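Local coordinates for protein p24: plant transcriptional regulator PBF-2 (Solanum tuberosum, PDB 1L3A) that binds single-stranded DNA as a homotetramer and activates transcription of the pathogenesis-related gene PR-10a in the plant defence response, at residues L51-R56 and G74-Q79; Q95-S100 and K134-E139. All blocks are in the same frame, centred on the assembly; numbering follows the deposited sequence.

Contact 1: L51-R56 and G74-Q79; sequences LTVEPR and GMVMLQ
Thr52 and Gln79 pair across two antiparallel strands that form a beta hairpin in one sheet of the Whirly fold. Thr52 N donates a hydrogen bond to Gln79 O at 3.1 Å, and Gln79 N returns one to Thr52 O. Glu54 and Met77 form the next hydrogen-bonded pair, with Met77 N 2.8 Å from Glu54 O. Arg56 and Met75 follow: Met75 N donates to Arg56 O, while the bond from Arg56 N to Met75 O is weak. Val53 with Leu78 and Pro55 with Val76 are the non-hydrogen-bonded pairs between them. Val53 and Leu78 lie side by side, CG2 of Val53 3.7 Å from CD2 of Leu78. Leu51, which ends a region required for single-stranded DNA binding, touches Leu78 CB with its CD1. Chi1 of Val53 (-173°) turns CG1 away from the backbone N, and it meets Val76 CG1 at a tight 3.4 Å. Phe180 of helix 170-188 packs on both valines, and Trp190 of a second subunit packs on Val53 and Pro55. On the other face, the extended Arg56 chain runs beside Met75 and Met77, and its CD lies 3.9 Å from Met77 CE. Gln79 OE1 accepts a hydrogen bond from Lys94, which helps to fix the amide. A water accepts a hydrogen bond from Gln79 NE2 at 3.1 Å and donates one to Met77 O at 2.9 Å.

Contact 2: Q95-S100 and K134-E139; sequences QVFSLS and KVLKVE
The first torsion of Phe97 (chi1 -163°) swings CG away from the backbone N, and its ring meets strand 132-140. Leu136 has a like first torsion (chi1 175°), and its second torsion then brings CD2 to both Phe97 and Leu99. Its CB stands over the centre of the Phe97 ring, 3.9 Å from the centroid, in a CH-pi contact. Leu136 CD2 lies 4.0 Å from Leu99 CD2, and these two side chains cross at about a right angle. Lys134 meets the edge of the same ring: its CB is 3.6 Å from Phe97 CE1, near the ring plane. Beyond CB the lysine chain bends at every later torsion and slides past the phenylalanine in the reverse direction. The ammonium thereby reaches the backbone, and NZ donates to Val96 O at 2.8 Å, nearly in line with the C=O bond. A water accepts a second bond from Lys134 NZ at 2.9 Å. The same water accepts from Val96 N and donates to Gln95 OE1, so it ties the lysine to both residues. Phe118 and Leu151 also pack on Phe97, and its ring stacks with that of His120. Lys134 and Leu136 fall within a predicted nuclear localization signal. The two strand segments cross at 72°, 8.6 Å apart at their axes. Here two antiparallel sheets pack face to face, as in the Whirly fold.

Overall arrangement
The centres of contacts 1 and 2 are 10 Å apart. Contact 1 comes first along the chain and closes before contact 2 opens. It joins neighbouring strands 49-62 and 68-85 within one four-stranded antiparallel sheet. Contact 2 goes from strand 88-99, the next strand of that sheet, to strand 132-140 of the second sheet. Residues 74-79 and 95-100 are adjacent: Val76 O lies 2.7 Å from Leu99 N and Leu78 O 2.9 Å from Phe97 N, both probable hydrogen bonds. Contact 1 pairs strands within a sheet, and contact 2 packs that sheet against the other. Both reach a second subunit of the tetramer, contact 1 by packing, contact 2 by a long, weak ion pair.

Contact 1: L51-R56 and G74-Q79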
ATOM      1  N   LEU C  51     -19.294  15.719   6.111  1.00 36.67           N
ATOM      2  CA  LEU C  51     -18.090  15.284   6.818  1.00 35.55           C
ATOM      3  C   LEU C  51     -16.829  15.521   5.996  1.00 34.91           C
ATOM      4  O   LEU C  51     -16.727  15.043   4.875  1.00 34.64           O
ATOM      5  CB  LEU C  51     -18.187  13.791   7.142  1.00 35.25           C
ATOM      6  CG  LEU C  51     -16.941  13.132   7.754  1.00 36.32           C
ATOM      7  CD1 LEU C  51     -16.678  13.675   9.170  1.00 36.40           C
ATOM      8  CD2 LEU C  51     -17.155  11.629   7.797  1.00 34.37           C
ATOM      9  N   THR C  52     -15.880  16.267   6.555  1.00 35.65           N
ATOM     10  CA  THR C  52     -14.607  16.529   5.892  1.00 36.24           C
ATOM     11  C   THR C  52     -13.488  15.816   6.664  1.00 36.07           C
ATOM     12  O   THR C  52     -13.457  15.827   7.899  1.00 34.35           O
ATOM     13  CB  THR C  52     -14.284  18.017   5.867  1.00 38.44           C
ATOM     14  OG1 THR C  52     -14.232  18.498   7.212  1.00 46.33           O
ATOM     15  CG2 THR C  52     -15.336  18.782   5.084  1.00 38.34           C
ATOM     16  N   VAL C  53     -12.558  15.210   5.936  1.00 35.40           N
ATOM     17  CA  VAL C  53     -11.466  14.471   6.565  1.00 33.10           C
ATOM     18  C   VAL C  53     -10.149  15.099   6.115  1.00 34.52           C
ATOM     19  O   VAL C  53      -9.908  15.262   4.926  1.00 35.42           O
ATOM     20  CB  VAL C  53     -11.542  12.985   6.148  1.00 32.98           C
ATOM     21  CG1 VAL C  53     -10.532  12.152   6.913  1.00 34.07           C
ATOM     22  CG2 VAL C  53     -12.944  12.469   6.406  1.00 30.59           C
ATOM     23  N   GLU C  54      -9.303  15.456   7.071  1.00 33.29           N
ATOM     24  CA  GLU C  54      -8.047  16.114   6.755  1.00 35.82           C
ATOM     25  C   GLU C  54      -6.852  15.630   7.595  1.00 34.72           C
ATOM     26  O   GLU C  54      -6.956  15.465   8.817  1.00 33.31           O
ATOM     27  CB  GLU C  54      -8.233  17.628   6.935  1.00 38.33           C
ATOM     28  CG  GLU C  54      -6.961  18.440   6.884  1.00 48.99           C
ATOM     29  CD  GLU C  54      -7.170  19.886   7.333  1.00 54.31           C
ATOM     30  OE1 GLU C  54      -7.782  20.669   6.572  1.00 57.84           O
ATOM     31  OE2 GLU C  54      -6.728  20.235   8.452  1.00 56.07           O
ATOM     32  N   PRO C  55      -5.699  15.397   6.946  1.00 31.83           N
ATOM     33  CA  PRO C  55      -4.494  14.939   7.656  1.00 33.54           C
ATOM     34  C   PRO C  55      -3.852  16.087   8.446  1.00 36.40           C
ATOM     35  O   PRO C  55      -4.010  17.255   8.084  1.00 37.06           O
ATOM     36  CB  PRO C  55      -3.589  14.462   6.529  1.00 30.58           C
ATOM     37  CG  PRO C  55      -3.907  15.443   5.440  1.00 32.11           C
ATOM     38  CD  PRO C  55      -5.441  15.532   5.501  1.00 29.87           C
ATOM     39  N   ARG C  56      -3.145  15.753   9.521  1.00 37.36           N
ATOM     40  CA  ARG C  56      -2.465  16.748  10.361  1.00 38.05           C
ATOM     41  C   ARG C  56      -1.028  16.297  10.665  1.00 36.48           C
ATOM     42  O   ARG C  56      -0.792  15.174  11.121  1.00 30.45           O
ATOM     43  CB  ARG C  56      -3.235  16.966  11.670  1.00 43.13           C
ATOM     44  CG  ARG C  56      -2.740  18.152  12.497  1.00 52.20           C
ATOM     45  CD  ARG C  56      -3.603  18.361  13.736  1.00 60.05           C
ATOM     46  NE  ARG C  56      -3.303  19.613  14.435  1.00 65.64           N
ATOM     47  CZ  ARG C  56      -3.571  20.825  13.953  1.00 68.85           C
ATOM     48  NH1 ARG C  56      -4.148  20.955  12.761  1.00 69.67           N
ATOM     49  NH2 ARG C  56      -3.264  21.908  14.661  1.00 68.99           N
ATOM     50  N   GLY C  74       1.318  12.582  13.931  1.00 36.24           N
ATOM     51  CA  GLY C  74       0.311  13.347  13.229  1.00 35.10           C
ATOM     52  C   GLY C  74      -1.015  12.640  13.496  1.00 32.90           C
ATOM     53  O   GLY C  74      -1.059  11.638  14.217  1.00 31.47           O
ATOM     54  N   MET C  75      -2.090  13.162  12.918  1.00 34.88           N
ATOM     55  CA  MET C  75      -3.425  12.594  13.070  1.00 36.08           C
ATOM     56  C   MET C  75      -4.343  13.062  11.948  1.00 32.82           C
ATOM     57  O   MET C  75      -3.954  13.840  11.084  1.00 31.74           O
ATOM     58  CB  MET C  75      -4.014  13.016  14.417  1.00 41.04           C
ATOM     59  CG  MET C  75      -3.964  14.511  14.631  1.00 51.24           C
ATOM     60  SD  MET C  75      -4.145  14.979  16.365  1.00 64.62           S
ATOM     61  CE  MET C  75      -2.505  14.587  17.013  1.00 62.53           C
ATOM     62  N   VAL C  76      -5.566  12.560  11.967  1.00 31.25           N
ATOM     63  CA  VAL C  76      -6.574  12.936  11.001  1.00 31.78           C
ATOM     64  C   VAL C  76      -7.697  13.646  11.770  1.00 33.45           C
ATOM     65  O   VAL C  76      -8.179  13.150  12.787  1.00 34.69           O
ATOM     66  CB  VAL C  76      -7.139  11.696  10.269  1.00 32.42           C
ATOM     67  CG1 VAL C  76      -8.449  12.056   9.567  1.00 28.09           C
ATOM     68  CG2 VAL C  76      -6.113  11.179   9.248  1.00 30.75           C
ATOM     69  N   MET C  77      -8.093  14.810  11.277  1.00 36.24           N
ATOM     70  CA  MET C  77      -9.148  15.604  11.886  1.00 38.39           C
ATOM     71  C   MET C  77     -10.446  15.420  11.105  1.00 38.37           C
ATOM     72  O   MET C  77     -10.465  15.568   9.884  1.00 37.09           O
ATOM     73  CB  MET C  77      -8.762  17.084  11.865  1.00 44.94           C
ATOM     74  CG  MET C  77      -9.524  17.941  12.871  1.00 51.83           C
ATOM     75  SD  MET C  77      -9.143  17.404  14.551  1.00 62.12           S
ATOM     76  CE  MET C  77      -7.315  17.278  14.404  1.00 56.05           C
ATOM     77  N   LEU C  78     -11.516  15.089  11.821  1.00 37.31           N
ATOM     78  CA  LEU C  78     -12.837  14.911  11.227  1.00 37.13           C
ATOM     79  C   LEU C  78     -13.660  16.126  11.640  1.00 38.41           C
ATOM     80  O   LEU C  78     -13.598  16.550  12.789  1.00 40.01           O
ATOM     81  CB  LEU C  78     -13.519  13.639  11.762  1.00 34.21           C
ATOM     82  CG  LEU C  78     -12.827  12.297  11.521  1.00 33.25           C
ATOM     83  CD1 LEU C  78     -13.638  11.154  12.144  1.00 33.54           C
ATOM     84  CD2 LEU C  78     -12.686  12.080  10.038  1.00 31.92           C
ATOM     85  N   GLN C  79     -14.410  16.693  10.705  1.00 37.94           N
ATOM     86  CA  GLN C  79     -15.253  17.841  11.010  1.00 39.81           C
ATOM     87  C   GLN C  79     -16.652  17.517  10.523  1.00 38.04           C
ATOM     88  O   GLN C  79     -16.842  17.165   9.358  1.00 38.45           O
ATOM     89  CB  GLN C  79     -14.733  19.109  10.322  1.00 44.14           C
ATOM     90  CG  GLN C  79     -13.436  19.648  10.921  1.00 50.33           C
ATOM     91  CD  GLN C  79     -12.960  20.927  10.256  1.00 55.51           C
ATOM     92  OE1 GLN C  79     -13.672  21.956  10.324  1.00 58.80           O
ATOM     93  NE2 GLN C  79     -11.865  20.903   9.660  1.00 58.60           N
TER
HETATM   94  O   HOH W   1     -11.235  18.092   8.581  1.00 45.75           O

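Contact 2: Q95-S100 and K134-E139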
ATOM      1  N   GLN C  95     -18.716  20.332  14.428  1.00 48.62           N
ATOM      2  CA  GLN C  95     -18.139  19.617  15.560  1.00 47.95           C
ATOM      3  C   GLN C  95     -16.905  18.879  15.039  1.00 48.04           C
ATOM      4  O   GLN C  95     -16.935  18.257  13.970  1.00 47.25           O
ATOM      5  CB  GLN C  95     -19.155  18.640  16.155  1.00 49.86           C
ATOM      6  CG  GLN C  95     -20.253  19.302  16.996  1.00 53.89           C
ATOM      7  CD  GLN C  95     -19.688  20.128  18.147  1.00 56.67           C
ATOM      8  OE1 GLN C  95     -18.807  19.675  18.877  1.00 57.21           O
ATOM      9  NE2 GLN C  95     -20.200  21.340  18.315  1.00 58.20           N
ATOM     10  N   VAL C  96     -15.820  18.950  15.799  1.00 47.31           N
ATOM     11  CA  VAL C  96     -14.551  18.335  15.404  1.00 45.16           C
ATOM     12  C   VAL C  96     -14.146  17.136  16.265  1.00 44.30           C
ATOM     13  O   VAL C  96     -14.409  17.101  17.472  1.00 43.69           O
ATOM     14  CB  VAL C  96     -13.425  19.405  15.453  1.00 45.83           C
ATOM     15  CG1 VAL C  96     -12.111  18.820  15.020  1.00 50.17           C
ATOM     16  CG2 VAL C  96     -13.785  20.577  14.559  1.00 42.28           C
ATOM     17  N   PHE C  97     -13.508  16.151  15.636  1.00 42.41           N
ATOM     18  CA  PHE C  97     -13.042  14.956  16.340  1.00 41.26           C
ATOM     19  C   PHE C  97     -11.723  14.470  15.730  1.00 41.01           C
ATOM     20  O   PHE C  97     -11.660  14.129  14.551  1.00 39.81           O
ATOM     21  CB  PHE C  97     -14.076  13.836  16.256  1.00 41.71           C
ATOM     22  CG  PHE C  97     -13.863  12.746  17.272  1.00 43.20           C
ATOM     23  CD1 PHE C  97     -14.469  12.825  18.532  1.00 43.68           C
ATOM     24  CD2 PHE C  97     -13.048  11.651  16.985  1.00 39.07           C
ATOM     25  CE1 PHE C  97     -14.267  11.821  19.499  1.00 44.96           C
ATOM     26  CE2 PHE C  97     -12.836  10.641  17.936  1.00 41.87           C
ATOM     27  CZ  PHE C  97     -13.446  10.721  19.200  1.00 43.16           C
ATOM     28  N   SER C  98     -10.671  14.417  16.531  1.00 40.23           N
ATOM     29  CA  SER C  98      -9.381  13.999  16.008  1.00 41.52           C
ATOM     30  C   SER C  98      -9.154  12.504  16.153  1.00 40.46           C
ATOM     31  O   SER C  98      -9.486  11.920  17.174  1.00 41.97           O
ATOM     32  CB  SER C  98      -8.272  14.738  16.741  1.00 42.96           C
ATOM     33  OG  SER C  98      -8.145  14.206  18.041  1.00 49.68           O
ATOM     34  N   LEU C  99      -8.577  11.890  15.129  1.00 38.06           N
ATOM     35  CA  LEU C  99      -8.283  10.466  15.172  1.00 35.94           C
ATOM     36  C   LEU C  99      -6.774  10.286  15.217  1.00 34.90           C
ATOM     37  O   LEU C  99      -6.063  10.822  14.373  1.00 33.46           O
ATOM     38  CB  LEU C  99      -8.816   9.751  13.929  1.00 35.55           C
ATOM     39  CG  LEU C  99     -10.296   9.753  13.550  1.00 36.89           C
ATOM     40  CD1 LEU C  99     -10.417   9.077  12.186  1.00 33.97           C
ATOM     41  CD2 LEU C  99     -11.144   9.012  14.588  1.00 31.55           C
ATOM     42  N   SER C 100      -6.299   9.546  16.213  1.00 34.63           N
ATOM     43  CA  SER C 100      -4.880   9.251  16.365  1.00 35.05           C
ATOM     44  C   SER C 100      -4.602   8.116  15.406  1.00 35.63           C
ATOM     45  O   SER C 100      -5.533   7.500  14.870  1.00 37.06           O
ATOM     46  CB  SER C 100      -4.578   8.749  17.778  1.00 36.41           C
ATOM     47  OG  SER C 100      -5.250   7.517  18.010  1.00 36.45           O
ATOM     48  N   LYS C 134     -16.564  13.737  24.107  1.00 60.89           N
ATOM     49  CA  LYS C 134     -16.862  13.501  22.700  1.00 56.93           C
ATOM     50  C   LYS C 134     -16.853  11.999  22.471  1.00 53.77           C
ATOM     51  O   LYS C 134     -15.919  11.308  22.882  1.00 53.29           O
ATOM     52  CB  LYS C 134     -15.800  14.129  21.799  1.00 56.98           C
ATOM     53  CG  LYS C 134     -15.565  15.599  22.019  1.00 58.01           C
ATOM     54  CD  LYS C 134     -16.693  16.427  21.464  1.00 57.56           C
ATOM     55  CE  LYS C 134     -16.368  16.934  20.073  1.00 61.74           C
ATOM     56  NZ  LYS C 134     -15.213  17.885  20.043  1.00 60.79           N
ATOM     57  N   VAL C 135     -17.895  11.491  21.828  1.00 50.21           N
ATOM     58  CA  VAL C 135     -17.954  10.071  21.532  1.00 47.04           C
ATOM     59  C   VAL C 135     -18.278   9.852  20.055  1.00 43.77           C
ATOM     60  O   VAL C 135     -19.306  10.324  19.556  1.00 42.56           O
ATOM     61  CB  VAL C 135     -19.029   9.335  22.372  1.00 46.92           C
ATOM     62  CG1 VAL C 135     -18.976   7.844  22.055  1.00 44.76           C
ATOM     63  CG2 VAL C 135     -18.808   9.568  23.866  1.00 45.59           C
ATOM     64  N   LEU C 136     -17.390   9.143  19.364  1.00 41.09           N
ATOM     65  CA  LEU C 136     -17.579   8.822  17.947  1.00 41.20           C
ATOM     66  C   LEU C 136     -17.865   7.335  17.778  1.00 41.37           C
ATOM     67  O   LEU C 136     -17.065   6.489  18.193  1.00 42.40           O
ATOM     68  CB  LEU C 136     -16.331   9.171  17.118  1.00 38.63           C
ATOM     69  CG  LEU C 136     -16.420   8.737  15.642  1.00 39.69           C
ATOM     70  CD1 LEU C 136     -17.533   9.522  14.944  1.00 38.07           C
ATOM     71  CD2 LEU C 136     -15.084   8.955  14.926  1.00 36.57           C
ATOM     72  N   LYS C 137     -19.006   7.017  17.178  1.00 40.62           N
ATOM     73  CA  LYS C 137     -19.373   5.627  16.929  1.00 41.34           C
ATOM     74  C   LYS C 137     -19.383   5.369  15.430  1.00 39.43           C
ATOM     75  O   LYS C 137     -19.787   6.234  14.647  1.00 37.95           O
ATOM     76  CB  LYS C 137     -20.768   5.306  17.482  1.00 43.54           C
ATOM     77  CG  LYS C 137     -20.895   5.287  18.996  1.00 50.63           C
ATOM     78  CD  LYS C 137     -22.327   4.912  19.385  1.00 55.89           C
ATOM     79  CE  LYS C 137     -22.569   5.036  20.885  1.00 60.33           C
ATOM     80  NZ  LYS C 137     -22.574   6.464  21.351  1.00 63.78           N
ATOM     81  N   VAL C 138     -18.934   4.184  15.037  1.00 39.42           N
ATOM     82  CA  VAL C 138     -18.930   3.799  13.633  1.00 39.31           C
ATOM     83  C   VAL C 138     -19.546   2.405  13.598  1.00 39.94           C
ATOM     84  O   VAL C 138     -18.980   1.456  14.119  1.00 42.13           O
ATOM     85  CB  VAL C 138     -17.499   3.801  13.071  1.00 37.09           C
ATOM     86  CG1 VAL C 138     -17.496   3.404  11.607  1.00 35.80           C
ATOM     87  CG2 VAL C 138     -16.905   5.200  13.213  1.00 40.51           C
ATOM     88  N   GLU C 139     -20.729   2.290  13.012  1.00 42.14           N
ATOM     89  CA  GLU C 139     -21.408   1.000  12.966  1.00 46.48           C
ATOM     90  C   GLU C 139     -22.068   0.753  11.620  1.00 45.15           C
ATOM     91  O   GLU C 139     -22.394   1.688  10.899  1.00 44.48           O
ATOM     92  CB  GLU C 139     -22.484   0.928  14.064  1.00 49.01           C
ATOM     93  CG  GLU C 139     -21.996   1.257  15.472  1.00 54.46           C
ATOM     94  CD  GLU C 139     -23.125   1.231  16.503  1.00 58.55           C
ATOM     95  OE1 GLU C 139     -22.890   1.641  17.664  1.00 58.38           O
ATOM     96  OE2 GLU C 139     -24.249   0.796  16.152  1.00 60.96           O
TER
HETATM   97  O   HOH W   2     -16.007  20.182  18.500  1.00 62.36           O